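Local coordinates for protein arylsulfatase (Pseudoalteromonas sp. MB47, PDB 7AJ0) that probably hydrolyses sulfate esters of the polysaccharide fucoidan, acting from chain ends with a calcium ion in its sulfatase domain, at residues Gln33-Ala37 and Thr406-Ala411; Leu91-Tyr97 and Gln369-Met375; Leu120-Thr126 and His159-Ala163. All blocks are in the same frame, centred on the assembly; numbering follows the deposited sequence.

Contact 1 of 3, residues Gln33-Ala37 and Thr406-Ala411; sequences QEKVA and TAFLLA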
ATOM      1  N   GLN A  33       1.822  29.757  41.448  1.00 27.98           N
ATOM      2  CA  GLN A  33       2.038  30.516  40.221  1.00 26.23           C
ATOM      3  C   GLN A  33       1.072  31.693  40.135  1.00 27.07           C
ATOM      4  O   GLN A  33       1.440  32.777  39.667  1.00 27.54           O
ATOM      5  CB  GLN A  33       1.890  29.595  39.009  1.00 25.61           C
ATOM      6  CG  GLN A  33       2.965  28.515  38.923  1.00 25.52           C
ATOM      7  CD  GLN A  33       2.712  27.493  37.824  1.00 24.99           C
ATOM      8  OE1 GLN A  33       3.092  26.331  37.951  1.00 24.99           O
ATOM      9  NE2 GLN A  33       2.077  27.925  36.741  1.00 24.59           N
ATOM     10  N   GLU A  34      -0.168  31.501  40.594  1.00 26.50           N
ATOM     11  CA  GLU A  34      -1.150  32.581  40.553  1.00 26.67           C
ATOM     12  C   GLU A  34      -0.740  33.735  41.461  1.00 27.26           C
ATOM     13  O   GLU A  34      -0.940  34.905  41.111  1.00 27.33           O
ATOM     14  CB  GLU A  34      -2.529  32.040  40.940  1.00 26.83           C
ATOM     15  CG  GLU A  34      -3.623  33.094  41.077  1.00 27.15           C
ATOM     16  CD  GLU A  34      -3.963  33.780  39.764  1.00 26.74           C
ATOM     17  OE1 GLU A  34      -3.530  33.293  38.698  1.00 29.69           O
ATOM     18  OE2 GLU A  34      -4.667  34.813  39.802  1.00 27.04           O
ATOM     19  N   LYS A  35      -0.174  33.434  42.633  1.00 27.74           N
ATOM     20  CA  LYS A  35       0.334  34.499  43.491  1.00 28.35           C
ATOM     21  C   LYS A  35       1.404  35.317  42.777  1.00 28.18           C
ATOM     22  O   LYS A  35       1.404  36.551  42.846  1.00 28.48           O
ATOM     23  CB  LYS A  35       0.897  33.921  44.788  1.00 32.32           C
ATOM     24  CG  LYS A  35      -0.144  33.626  45.850  1.00 29.40           C
ATOM     25  CD  LYS A  35       0.515  33.067  47.103  1.00 33.89           C
ATOM     26  CE  LYS A  35      -0.387  32.066  47.809  1.00 44.03           C
ATOM     27  NZ  LYS A  35       0.322  31.373  48.924  1.00 48.00           N
ATOM     28  N   VAL A  36       2.330  34.642  42.091  1.00 27.74           N
ATOM     29  CA  VAL A  36       3.369  35.352  41.351  1.00 27.59           C
ATOM     30  C   VAL A  36       2.749  36.211  40.258  1.00 27.66           C
ATOM     31  O   VAL A  36       3.131  37.372  40.069  1.00 34.67           O
ATOM     32  CB  VAL A  36       4.387  34.353  40.769  1.00 27.20           C
ATOM     33  CG1 VAL A  36       5.189  35.005  39.655  1.00 27.64           C
ATOM     34  CG2 VAL A  36       5.309  33.838  41.859  1.00 27.70           C
ATOM     35  N   ALA A  37       1.786  35.657  39.519  1.00 26.77           N
ATOM     36  CA  ALA A  37       1.180  36.404  38.423  1.00 26.47           C
ATOM     37  C   ALA A  37       0.420  37.622  38.935  1.00 26.97           C
ATOM     38  O   ALA A  37       0.488  38.702  38.335  1.00 26.99           O
ATOM     39  CB  ALA A  37       0.250  35.492  37.622  1.00 25.96           C
ATOM     40  N   THR A 406      -2.809  32.904  32.523  1.00 23.93           N
ATOM     41  CA  THR A 406      -1.923  33.958  33.009  1.00 24.18           C
ATOM     42  C   THR A 406      -0.933  33.418  34.035  1.00 24.35           C
ATOM     43  O   THR A 406       0.246  33.790  34.025  1.00 24.37           O
ATOM     44  CB  THR A 406      -2.748  35.101  33.602  1.00 24.64           C
ATOM     45  OG1 THR A 406      -3.532  35.711  32.568  1.00 24.53           O
ATOM     46  CG2 THR A 406      -1.844  36.146  34.233  1.00 24.99           C
ATOM     47  N   ALA A 407      -1.393  32.538  34.930  1.00 24.52           N
ATOM     48  CA  ALA A 407      -0.497  31.919  35.899  1.00 24.72           C
ATOM     49  C   ALA A 407       0.519  30.998  35.238  1.00 30.84           C
ATOM     50  O   ALA A 407       1.576  30.732  35.819  1.00 26.49           O
ATOM     51  CB  ALA A 407      -1.304  31.133  36.934  1.00 25.01           C
ATOM     52  N   PHE A 408       0.218  30.500  34.040  1.00 28.80           N
ATOM     53  CA  PHE A 408       1.151  29.644  33.313  1.00 23.57           C
ATOM     54  C   PHE A 408       2.191  30.471  32.569  1.00 23.76           C
ATOM     55  O   PHE A 408       3.382  30.138  32.589  1.00 23.47           O
ATOM     56  CB  PHE A 408       0.356  28.745  32.364  1.00 23.21           C
ATOM     57  CG  PHE A 408       1.195  27.958  31.399  1.00 22.88           C
ATOM     58  CD1 PHE A 408       2.200  27.117  31.848  1.00 28.42           C
ATOM     59  CD2 PHE A 408       0.949  28.032  30.036  1.00 22.53           C
ATOM     60  CE1 PHE A 408       2.959  26.381  30.954  1.00 22.72           C
ATOM     61  CE2 PHE A 408       1.702  27.298  29.137  1.00 26.98           C
ATOM     62  CZ  PHE A 408       2.709  26.471  29.596  1.00 22.37           C
ATOM     63  N   LEU A 409       1.765  31.569  31.938  1.00 23.40           N
ATOM     64  CA  LEU A 409       2.675  32.369  31.129  1.00 23.31           C
ATOM     65  C   LEU A 409       3.588  33.255  31.970  1.00 23.72           C
ATOM     66  O   LEU A 409       4.698  33.575  31.533  1.00 25.28           O
ATOM     67  CB  LEU A 409       1.878  33.241  30.155  1.00 23.17           C
ATOM     68  CG  LEU A 409       1.082  32.520  29.068  1.00 22.80           C
ATOM     69  CD1 LEU A 409       0.214  33.504  28.295  1.00 22.79           C
ATOM     70  CD2 LEU A 409       2.009  31.776  28.122  1.00 30.61           C
ATOM     71  N   LEU A 410       3.150  33.663  33.161  1.00 24.12           N
ATOM     72  CA  LEU A 410       3.904  34.604  33.980  1.00 24.58           C
ATOM     73  C   LEU A 410       4.720  33.931  35.076  1.00 24.89           C
ATOM     74  O   LEU A 410       5.395  34.628  35.840  1.00 25.34           O
ATOM     75  CB  LEU A 410       2.956  35.631  34.612  1.00 24.94           C
ATOM     76  CG  LEU A 410       2.095  36.438  33.643  1.00 24.76           C
ATOM     77  CD1 LEU A 410       1.269  37.467  34.393  1.00 25.23           C
ATOM     78  CD2 LEU A 410       2.952  37.110  32.590  1.00 24.61           C
ATOM     79  N   ALA A 411       4.679  32.607  35.174  1.00 24.71           N
ATOM     80  CA  ALA A 411       5.477  31.869  36.141  1.00 25.02           C
ATOM     81  C   ALA A 411       6.723  31.307  35.469  1.00 24.85           C
ATOM     82  O   ALA A 411       6.659  30.796  34.348  1.00 27.40           O
ATOM     83  CB  ALA A 411       4.667  30.730  36.766  1.00 25.03           C
TER
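Q33 and A407 carry the largest shares of this contact, followed by A37, and they sit where helix 31-48 packs against the short helix 406-409. Q33 spans the gap with its whole side chain. With CG anti to its carbonyl carbon (chi1 -66°) and the chain extended beyond it, the side chain lies alongside A411, whose CB is 3.5 Å from Q33 CG, and delivers its amide to the backbone of the short helix. There Q33 NE2 donates to A407 O over 3.0 Å, with an N-H...O angle of 156°. The carbonyl oxygen lies close to the plane of the Q33 amide, but the nitrogen comes in well above the carbonyl plane of A407. The other half of the amide is held too, since Q33 OE1 accepts from the backbone N of K415, and this pair of bonds fixes which way the amide is turned.

A407 brings its methyl up to helix 31-48 where the backbones are nearest, its CA 4.7 Å from that of E34. Its CB lies 3.6 Å from E34 OE1, while E34 OE2 forms a salt bridge with R386 of helix 377-387. One turn along, the methyl of A37 settles between L410 and T406, with A37 CB 3.9 Å from L410 CD1 and 4.0 Å from T406 CG2. V36 grazes the carbonyl of L410, which also accepts a hydrogen bond from K40.

Three alanines at the interface leave room for the two backbones to come close, their methyl groups filling the seam. The two-ended grip on the Q33 amide is consistent with a defined register between this N-terminal helix and a late part of the chain.

Contact 2 of 3, residues Leu91-Tyr97 and Gln369-Met375; sequences LRLTSMY and QVNNGLM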
ATOM      1  N   LEU A  91       9.167  33.226  26.071  1.00 22.93           N
ATOM      2  CA  LEU A  91       8.752  31.857  26.355  1.00 22.73           C
ATOM      3  C   LEU A  91       8.328  31.187  25.058  1.00 22.36           C
ATOM      4  O   LEU A  91       7.459  31.700  24.345  1.00 22.18           O
ATOM      5  CB  LEU A  91       7.608  31.847  27.372  1.00 22.76           C
ATOM      6  CG  LEU A  91       6.813  30.560  27.568  1.00 22.56           C
ATOM      7  CD1 LEU A  91       7.689  29.445  28.093  1.00 25.74           C
ATOM      8  CD2 LEU A  91       5.644  30.812  28.519  1.00 22.66           C
ATOM      9  N   ARG A  92       8.942  30.047  24.754  1.00 22.29           N
ATOM     10  CA  ARG A  92       8.588  29.256  23.584  1.00 22.00           C
ATOM     11  C   ARG A  92       7.774  28.049  24.036  1.00 21.86           C
ATOM     12  O   ARG A  92       8.254  27.234  24.831  1.00 22.01           O
ATOM     13  CB  ARG A  92       9.835  28.813  22.821  1.00 22.08           C
ATOM     14  CG  ARG A  92       9.528  27.984  21.586  1.00 25.45           C
ATOM     15  CD  ARG A  92      10.721  27.903  20.652  1.00 26.87           C
ATOM     16  NE  ARG A  92      11.841  27.166  21.231  1.00 25.67           N
ATOM     17  CZ  ARG A  92      11.992  25.846  21.155  1.00 22.23           C
ATOM     18  NH1 ARG A  92      11.087  25.103  20.532  1.00 29.24           N
ATOM     19  NH2 ARG A  92      13.049  25.268  21.707  1.00 22.55           N
ATOM     20  N   LEU A  93       6.547  27.944  23.536  1.00 21.63           N
ATOM     21  CA  LEU A  93       5.646  26.850  23.870  1.00 21.53           C
ATOM     22  C   LEU A  93       5.750  25.775  22.795  1.00 21.37           C
ATOM     23  O   LEU A  93       5.549  26.057  21.608  1.00 21.23           O
ATOM     24  CB  LEU A  93       4.209  27.352  23.986  1.00 21.45           C
ATOM     25  CG  LEU A  93       3.940  28.365  25.097  1.00 21.66           C
ATOM     26  CD1 LEU A  93       2.506  28.861  25.020  1.00 27.02           C
ATOM     27  CD2 LEU A  93       4.219  27.761  26.461  1.00 21.87           C
ATOM     28  N   THR A  94       6.059  24.549  23.209  1.00 21.44           N
ATOM     29  CA  THR A  94       6.232  23.438  22.285  1.00 21.36           C
ATOM     30  C   THR A  94       5.006  22.535  22.197  1.00 21.26           C
ATOM     31  O   THR A  94       5.009  21.592  21.400  1.00 21.22           O
ATOM     32  CB  THR A  94       7.456  22.601  22.682  1.00 21.58           C
ATOM     33  OG1 THR A  94       7.365  22.225  24.062  1.00 23.03           O
ATOM     34  CG2 THR A  94       8.736  23.389  22.464  1.00 25.77           C
ATOM     35  N   SER A  95       3.964  22.798  22.984  1.00 21.25           N
ATOM     36  CA  SER A  95       2.711  22.044  22.933  1.00 21.21           C
ATOM     37  C   SER A  95       1.522  22.997  22.875  1.00 21.15           C
ATOM     38  O   SER A  95       0.573  22.916  23.658  1.00 21.24           O
ATOM     39  CB  SER A  95       2.595  21.091  24.120  1.00 21.39           C
ATOM     40  OG  SER A  95       3.378  19.929  23.907  1.00 31.09           O
ATOM     41  N   MET A  96       1.576  23.926  21.928  1.00 21.05           N
ATOM     42  CA  MET A  96       0.478  24.841  21.646  1.00 21.03           C
ATOM     43  C   MET A  96      -0.382  24.245  20.541  1.00 24.92           C
ATOM     44  O   MET A  96       0.137  23.682  19.573  1.00 20.90           O
ATOM     45  CB  MET A  96       1.026  26.205  21.231  1.00 21.02           C
ATOM     46  CG  MET A  96      -0.012  27.221  20.800  1.00 21.05           C
ATOM     47  SD  MET A  96      -1.075  27.793  22.124  1.00102.39           S
ATOM     48  CE  MET A  96      -1.627  29.336  21.409  1.00 42.08           C
ATOM     49  N   TYR A  97      -1.702  24.369  20.687  1.00 21.05           N
ATOM     50  CA  TYR A  97      -2.632  23.659  19.823  1.00 21.08           C
ATOM     51  C   TYR A  97      -3.667  24.593  19.223  1.00 21.16           C
ATOM     52  O   TYR A  97      -4.118  25.545  19.867  1.00 26.33           O
ATOM     53  CB  TYR A  97      -3.344  22.528  20.593  1.00 21.20           C
ATOM     54  CG  TYR A  97      -2.483  21.303  20.731  1.00 21.17           C
ATOM     55  CD1 TYR A  97      -2.408  20.371  19.707  1.00 21.16           C
ATOM     56  CD2 TYR A  97      -1.725  21.086  21.870  1.00 21.21           C
ATOM     57  CE1 TYR A  97      -1.608  19.254  19.816  1.00 21.19           C
ATOM     58  CE2 TYR A  97      -0.925  19.972  21.991  1.00 21.75           C
ATOM     59  CZ  TYR A  97      -0.870  19.057  20.959  1.00 21.23           C
ATOM     60  OH  TYR A  97      -0.072  17.945  21.071  1.00 21.32           O
ATOM     61  N   GLN A 369      12.773  30.659  28.157  1.00 23.82           N
ATOM     62  CA  GLN A 369      11.938  29.572  28.641  1.00 24.21           C
ATOM     63  C   GLN A 369      11.427  28.739  27.474  1.00 23.18           C
ATOM     64  O   GLN A 369      10.913  29.282  26.491  1.00 31.85           O
ATOM     65  CB  GLN A 369      10.750  30.108  29.438  1.00 23.60           C
ATOM     66  CG  GLN A 369      11.089  30.631  30.809  1.00 24.08           C
ATOM     67  CD  GLN A 369       9.857  31.105  31.548  1.00 24.08           C
ATOM     68  OE1 GLN A 369       9.114  30.303  32.115  1.00 24.67           O
ATOM     69  NE2 GLN A 369       9.622  32.412  31.531  1.00 24.19           N
ATOM     70  N   VAL A 370      11.567  27.422  27.588  1.00 23.17           N
ATOM     71  CA  VAL A 370      10.926  26.472  26.689  1.00 22.81           C
ATOM     72  C   VAL A 370      10.036  25.588  27.551  1.00 22.77           C
ATOM     73  O   VAL A 370      10.528  24.889  28.447  1.00 23.06           O
ATOM     74  CB  VAL A 370      11.943  25.638  25.899  1.00 22.87           C
ATOM     75  CG1 VAL A 370      11.244  24.887  24.777  1.00 22.52           C
ATOM     76  CG2 VAL A 370      13.041  26.527  25.342  1.00 23.07           C
ATOM     77  N   ASN A 371       8.730  25.635  27.297  1.00 22.48           N
ATOM     78  CA  ASN A 371       7.737  24.991  28.146  1.00 22.49           C
ATOM     79  C   ASN A 371       6.818  24.142  27.285  1.00 22.18           C
ATOM     80  O   ASN A 371       6.239  24.637  26.313  1.00 21.92           O
ATOM     81  CB  ASN A 371       6.930  26.035  28.921  1.00 22.57           C
ATOM     82  CG  ASN A 371       6.213  25.449  30.118  1.00 22.75           C
ATOM     83  OD1 ASN A 371       5.732  24.318  30.076  1.00 22.67           O
ATOM     84  ND2 ASN A 371       6.144  26.217  31.198  1.00 29.09           N
ATOM     85  N   ASN A 372       6.677  22.867  27.650  1.00 22.25           N
ATOM     86  CA  ASN A 372       5.867  21.919  26.899  1.00 22.04           C
ATOM     87  C   ASN A 372       4.461  21.767  27.473  1.00 22.02           C
ATOM     88  O   ASN A 372       3.760  20.807  27.132  1.00 21.94           O
ATOM     89  CB  ASN A 372       6.572  20.560  26.855  1.00 22.19           C
ATOM     90  CG  ASN A 372       6.093  19.687  25.709  1.00 21.99           C
ATOM     91  OD1 ASN A 372       5.681  20.187  24.662  1.00 21.74           O
ATOM     92  ND2 ASN A 372       6.151  18.374  25.901  1.00 22.15           N
ATOM     93  N   GLY A 373       4.033  22.695  28.327  1.00 22.13           N
ATOM     94  CA  GLY A 373       2.706  22.603  28.905  1.00 22.17           C
ATOM     95  C   GLY A 373       1.613  22.845  27.879  1.00 21.92           C
ATOM     96  O   GLY A 373       1.766  23.625  26.940  1.00 21.74           O
ATOM     97  N   LEU A 374       0.487  22.164  28.073  1.00 21.97           N
ATOM     98  CA  LEU A 374      -0.590  22.217  27.097  1.00 21.80           C
ATOM     99  C   LEU A 374      -1.228  23.600  27.069  1.00 21.80           C
ATOM    100  O   LEU A 374      -1.511  24.197  28.108  1.00 22.01           O
ATOM    101  CB  LEU A 374      -1.653  21.168  27.420  1.00 21.94           C
ATOM    102  CG  LEU A 374      -1.227  19.701  27.366  1.00 21.99           C
ATOM    103  CD1 LEU A 374      -2.447  18.801  27.572  1.00 22.15           C
ATOM    104  CD2 LEU A 374      -0.529  19.374  26.060  1.00 21.76           C
ATOM    105  N   MET A 375      -1.457  24.110  25.858  1.00 21.61           N
ATOM    106  CA  MET A 375      -2.127  25.391  25.682  1.00 21.64           C
ATOM    107  C   MET A 375      -2.891  25.372  24.367  1.00 21.52           C
ATOM    108  O   MET A 375      -2.517  24.671  23.424  1.00 21.36           O
ATOM    109  CB  MET A 375      -1.136  26.558  25.712  1.00 25.58           C
ATOM    110  CG  MET A 375      -1.806  27.917  25.613  1.00 22.53           C
ATOM    111  SD  MET A 375      -0.884  29.230  26.427  1.00 29.52           S
ATOM    112  CE  MET A 375      -1.833  30.667  25.923  1.00 26.20           C
TER
HETATM  113  O   HOH W   1       3.783  24.312  25.276  1.00 22.07           O
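T94 and N372 meet through their first torsions: T94 holds OG1 between its backbone N and carbonyl carbon (chi1 52°), while N372 has CG anti to its backbone N (chi1 -159°). The hydroxyl OG1 of T94 thus donates to N372 OD1 at 2.7 Å, coming from above the carbonyl plane. S95 OG is modelled beside the same oxygen, but too close for that distance to be trusted. M375 is extended, which carries its SD to L93 CD1 at 3.7 Å, and its CG packs 3.6 Å from M96 SD.

The backbones themselves pair in parallel. R92 N donates to Q369 O at 2.7 Å, N371 N to R92 O, and T94 N to N371 O. The register then slips by one residue, and a water spans the break, accepting from S95 N and donating to N371 O and G373 O. Pairing resumes with M375 N to S95 O and Y97 N to M375 O, the latter 2.9 Å. N371 OD1 accepts from G373 N, an Asx turn that shapes the bend, and N371 ND2 donates to the carbonyl oxygen of G414, which leaves both ends of the amide held.

On the face bearing R92 and V370, V370 CG1 lies over one face of the guanidinium, toward its rim, 3.6 Å from R92 NH2, and Y70 adds a cation-pi partner. V370 and N372 also pack on A74 of a neighbouring subunit.

Strand 354-360 runs antiparallel along the other edge of 91-97, making this parallel pairing the outer part of the large mixed sheet, consistent with the alkaline phosphatase-like fold of sulfatases.

Contact 3 of 3, residues Leu120-Thr126 and His159-Ala163; sequences LVRPILT and HVGEA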
ATOM      1  N   LEU A 120     -19.380  27.846  13.928  1.00 26.08           N
ATOM      2  CA  LEU A 120     -18.390  28.485  13.065  1.00 29.15           C
ATOM      3  C   LEU A 120     -17.341  27.484  12.588  1.00 25.25           C
ATOM      4  O   LEU A 120     -16.137  27.676  12.758  1.00 24.74           O
ATOM      5  CB  LEU A 120     -17.745  29.650  13.807  1.00 25.51           C
ATOM      6  CG  LEU A 120     -18.718  30.724  14.298  1.00 26.05           C
ATOM      7  CD1 LEU A 120     -18.031  31.716  15.224  1.00 25.81           C
ATOM      8  CD2 LEU A 120     -19.351  31.445  13.114  1.00 26.54           C
ATOM      9  N   VAL A 121     -17.811  26.386  11.987  1.00 25.45           N
ATOM     10  CA  VAL A 121     -16.911  25.408  11.389  1.00 25.09           C
ATOM     11  C   VAL A 121     -16.640  25.699   9.920  1.00 25.20           C
ATOM     12  O   VAL A 121     -15.699  25.129   9.347  1.00 39.91           O
ATOM     13  CB  VAL A 121     -17.467  23.975  11.525  1.00 25.28           C
ATOM     14  CG1 VAL A 121     -17.626  23.605  12.996  1.00 27.39           C
ATOM     15  CG2 VAL A 121     -18.799  23.827  10.785  1.00 25.97           C
ATOM     16  N   ARG A 122     -17.433  26.562   9.292  1.00 25.68           N
ATOM     17  CA  ARG A 122     -17.264  26.960   7.904  1.00 25.88           C
ATOM     18  C   ARG A 122     -17.539  28.449   7.784  1.00 26.13           C
ATOM     19  O   ARG A 122     -18.351  28.995   8.542  1.00 47.35           O
ATOM     20  CB  ARG A 122     -18.213  26.194   6.969  1.00 32.86           C
ATOM     21  CG  ARG A 122     -17.889  24.720   6.821  1.00 30.33           C
ATOM     22  CD  ARG A 122     -18.979  23.988   6.051  1.00 33.82           C
ATOM     23  NE  ARG A 122     -18.647  22.580   5.857  1.00 45.53           N
ATOM     24  CZ  ARG A 122     -17.771  22.137   4.959  1.00 42.82           C
ATOM     25  NH1 ARG A 122     -17.133  22.994   4.173  1.00 44.70           N
ATOM     26  NH2 ARG A 122     -17.529  20.837   4.851  1.00 41.86           N
ATOM     27  N   PRO A 123     -16.887  29.134   6.844  1.00 27.51           N
ATOM     28  CA  PRO A 123     -17.190  30.562   6.635  1.00 26.43           C
ATOM     29  C   PRO A 123     -18.556  30.723   5.986  1.00 27.40           C
ATOM     30  O   PRO A 123     -18.826  30.147   4.928  1.00 38.94           O
ATOM     31  CB  PRO A 123     -16.056  31.038   5.718  1.00 26.20           C
ATOM     32  CG  PRO A 123     -15.628  29.812   4.983  1.00 26.06           C
ATOM     33  CD  PRO A 123     -15.824  28.654   5.937  1.00 34.04           C
ATOM     34  N   ILE A 124     -19.418  31.505   6.626  1.00 31.99           N
ATOM     35  CA  ILE A 124     -20.748  31.777   6.094  1.00 35.19           C
ATOM     36  C   ILE A 124     -20.635  32.919   5.091  1.00 45.46           C
ATOM     37  O   ILE A 124     -20.267  34.043   5.451  1.00 28.69           O
ATOM     38  CB  ILE A 124     -21.738  32.122   7.215  1.00 28.76           C
ATOM     39  CG1 ILE A 124     -21.607  31.126   8.368  1.00 42.88           C
ATOM     40  CG2 ILE A 124     -23.162  32.119   6.666  1.00 40.25           C
ATOM     41  CD1 ILE A 124     -22.523  31.419   9.545  1.00 45.01           C
ATOM     42  N   LEU A 125     -20.954  32.632   3.833  1.00 53.18           N
ATOM     43  CA  LEU A 125     -20.837  33.604   2.762  1.00 43.44           C
ATOM     44  C   LEU A 125     -22.137  34.391   2.620  1.00 37.88           C
ATOM     45  O   LEU A 125     -23.187  34.017   3.147  1.00 37.92           O
ATOM     46  CB  LEU A 125     -20.490  32.905   1.449  1.00 36.08           C
ATOM     47  CG  LEU A 125     -19.435  31.802   1.548  1.00 47.54           C
ATOM     48  CD1 LEU A 125     -19.311  31.030   0.237  1.00 30.12           C
ATOM     49  CD2 LEU A 125     -18.091  32.387   1.965  1.00 45.52           C
ATOM     50  N   THR A 126     -22.058  35.503   1.895  1.00 36.81           N
ATOM     51  CA  THR A 126     -23.258  36.261   1.572  1.00 37.34           C
ATOM     52  C   THR A 126     -24.267  35.352   0.879  1.00 41.31           C
ATOM     53  O   THR A 126     -23.906  34.511   0.050  1.00 34.31           O
ATOM     54  CB  THR A 126     -22.916  37.455   0.680  1.00 45.98           C
ATOM     55  OG1 THR A 126     -22.058  38.358   1.390  1.00 57.00           O
ATOM     56  CG2 THR A 126     -24.184  38.186   0.256  1.00 35.71           C
ATOM     57  N   HIS A 159     -11.998  35.544   7.761  1.00 24.99           N
ATOM     58  CA  HIS A 159     -12.357  34.177   7.386  1.00 31.15           C
ATOM     59  C   HIS A 159     -13.229  33.507   8.445  1.00 24.92           C
ATOM     60  O   HIS A 159     -13.207  32.283   8.597  1.00 24.70           O
ATOM     61  CB  HIS A 159     -11.100  33.339   7.126  1.00 24.42           C
ATOM     62  CG  HIS A 159     -11.276  32.283   6.081  1.00 24.53           C
ATOM     63  ND1 HIS A 159     -10.366  31.263   5.896  1.00 36.47           N
ATOM     64  CD2 HIS A 159     -12.249  32.091   5.158  1.00 31.33           C
ATOM     65  CE1 HIS A 159     -10.775  30.486   4.908  1.00 34.45           C
ATOM     66  NE2 HIS A 159     -11.914  30.967   4.444  1.00 32.30           N
ATOM     67  N   VAL A 160     -13.998  34.303   9.188  1.00 25.22           N
ATOM     68  CA  VAL A 160     -14.969  33.765  10.133  1.00 25.35           C
ATOM     69  C   VAL A 160     -16.344  34.319   9.776  1.00 26.07           C
ATOM     70  O   VAL A 160     -17.165  34.593  10.659  1.00 29.72           O
ATOM     71  CB  VAL A 160     -14.612  34.106  11.591  1.00 25.09           C
ATOM     72  CG1 VAL A 160     -15.384  33.198  12.550  1.00 25.13           C
ATOM     73  CG2 VAL A 160     -13.113  33.993  11.823  1.00 24.50           C
ATOM     74  N   GLY A 161     -16.596  34.513   8.485  1.00 26.42           N
ATOM     75  CA  GLY A 161     -17.889  34.991   8.038  1.00 27.17           C
ATOM     76  C   GLY A 161     -17.860  36.384   7.443  1.00 27.55           C
ATOM     77  O   GLY A 161     -17.255  37.299   8.007  1.00 27.38           O
ATOM     78  N   GLU A 162     -18.533  36.554   6.301  1.00 28.14           N
ATOM     79  CA  GLU A 162     -18.562  37.830   5.605  1.00 28.60           C
ATOM     80  C   GLU A 162     -19.972  38.339   5.334  1.00 29.50           C
ATOM     81  O   GLU A 162     -20.119  39.382   4.690  1.00 30.00           O
ATOM     82  CB  GLU A 162     -17.800  37.726   4.273  1.00 28.53           C
ATOM     83  CG  GLU A 162     -18.378  36.706   3.307  1.00 51.52           C
ATOM     84  CD  GLU A 162     -17.478  36.456   2.110  1.00 54.35           C
ATOM     85  OE1 GLU A 162     -16.241  36.540   2.266  1.00 54.70           O
ATOM     86  OE2 GLU A 162     -18.010  36.179   1.014  1.00 46.96           O
ATOM     87  N   ALA A 163     -21.005  37.643   5.800  1.00 29.76           N
ATOM     88  CA  ALA A 163     -22.366  38.115   5.607  1.00 30.68           C
ATOM     89  C   ALA A 163     -22.660  39.262   6.575  1.00 30.93           C
ATOM     90  O   ALA A 163     -21.839  39.628   7.422  1.00 30.40           O
ATOM     91  CB  ALA A 163     -23.362  36.971   5.786  1.00 30.93           C
TER
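P123 lies side by side with the H159 imidazole, both side chains pointing the same way; the proline puts CG 3.9 Å from H159 NE2 and CB 4.0 Å from H159 CD2, and CG approaches the ring obliquely. L125 and E162 meet at a slant: L125 CD2 comes within 3.9 Å of E162 OE2, so the aliphatic tip flanks the carboxylate. E162 can reach it because CG sits between its backbone N and carbonyl carbon (chi1 61°), with the rest of the chain extended. At the far end L120 and V160 are set at about a right angle, L120 CD1 4.0 Å from V160 CG1.

Both segments are irregular loops next to helix 102-111, whose first residue, C102, coordinates the calcium ion; it opens the sequence CTSSR, which fits the sulfatase signature whose cysteine is converted to formylglycine in active enzymes, though here it is modelled as cysteine. H159 touches C102, and its side chain is about 6 Å from the calcium.

A single backbone bond joins the loops, E162 N to I124 O at 3.2 Å with an N-H...O angle of 169°. Just beyond it, A163 CB rests 4.0 Å from L125 O, and R225 takes the carbonyl oxygens of both E162 and A163.

Contacts 1 and 2 adjoin, with centres about 15 Å apart, and they touch mainly through the short helix 406-409: F408 CE1 lies 3.2 Å from N371 ND2, and L409 CD2 packs 3.8 Å from L91 CD2. Just past the helix, A411 also meets Q369. Contact 3 stands apart on the opposite side of the chain's centre, about 30 Å from contact 2 and 36 Å from contact 1, centre to centre. Along the sequence they nest, contact 3 within the loop closed by contact 2, and that within the loop closed by contact 1. Contact 3 is the one beside the calcium site; the side chain of M96 in contact 2 is about 14 Å from the ion.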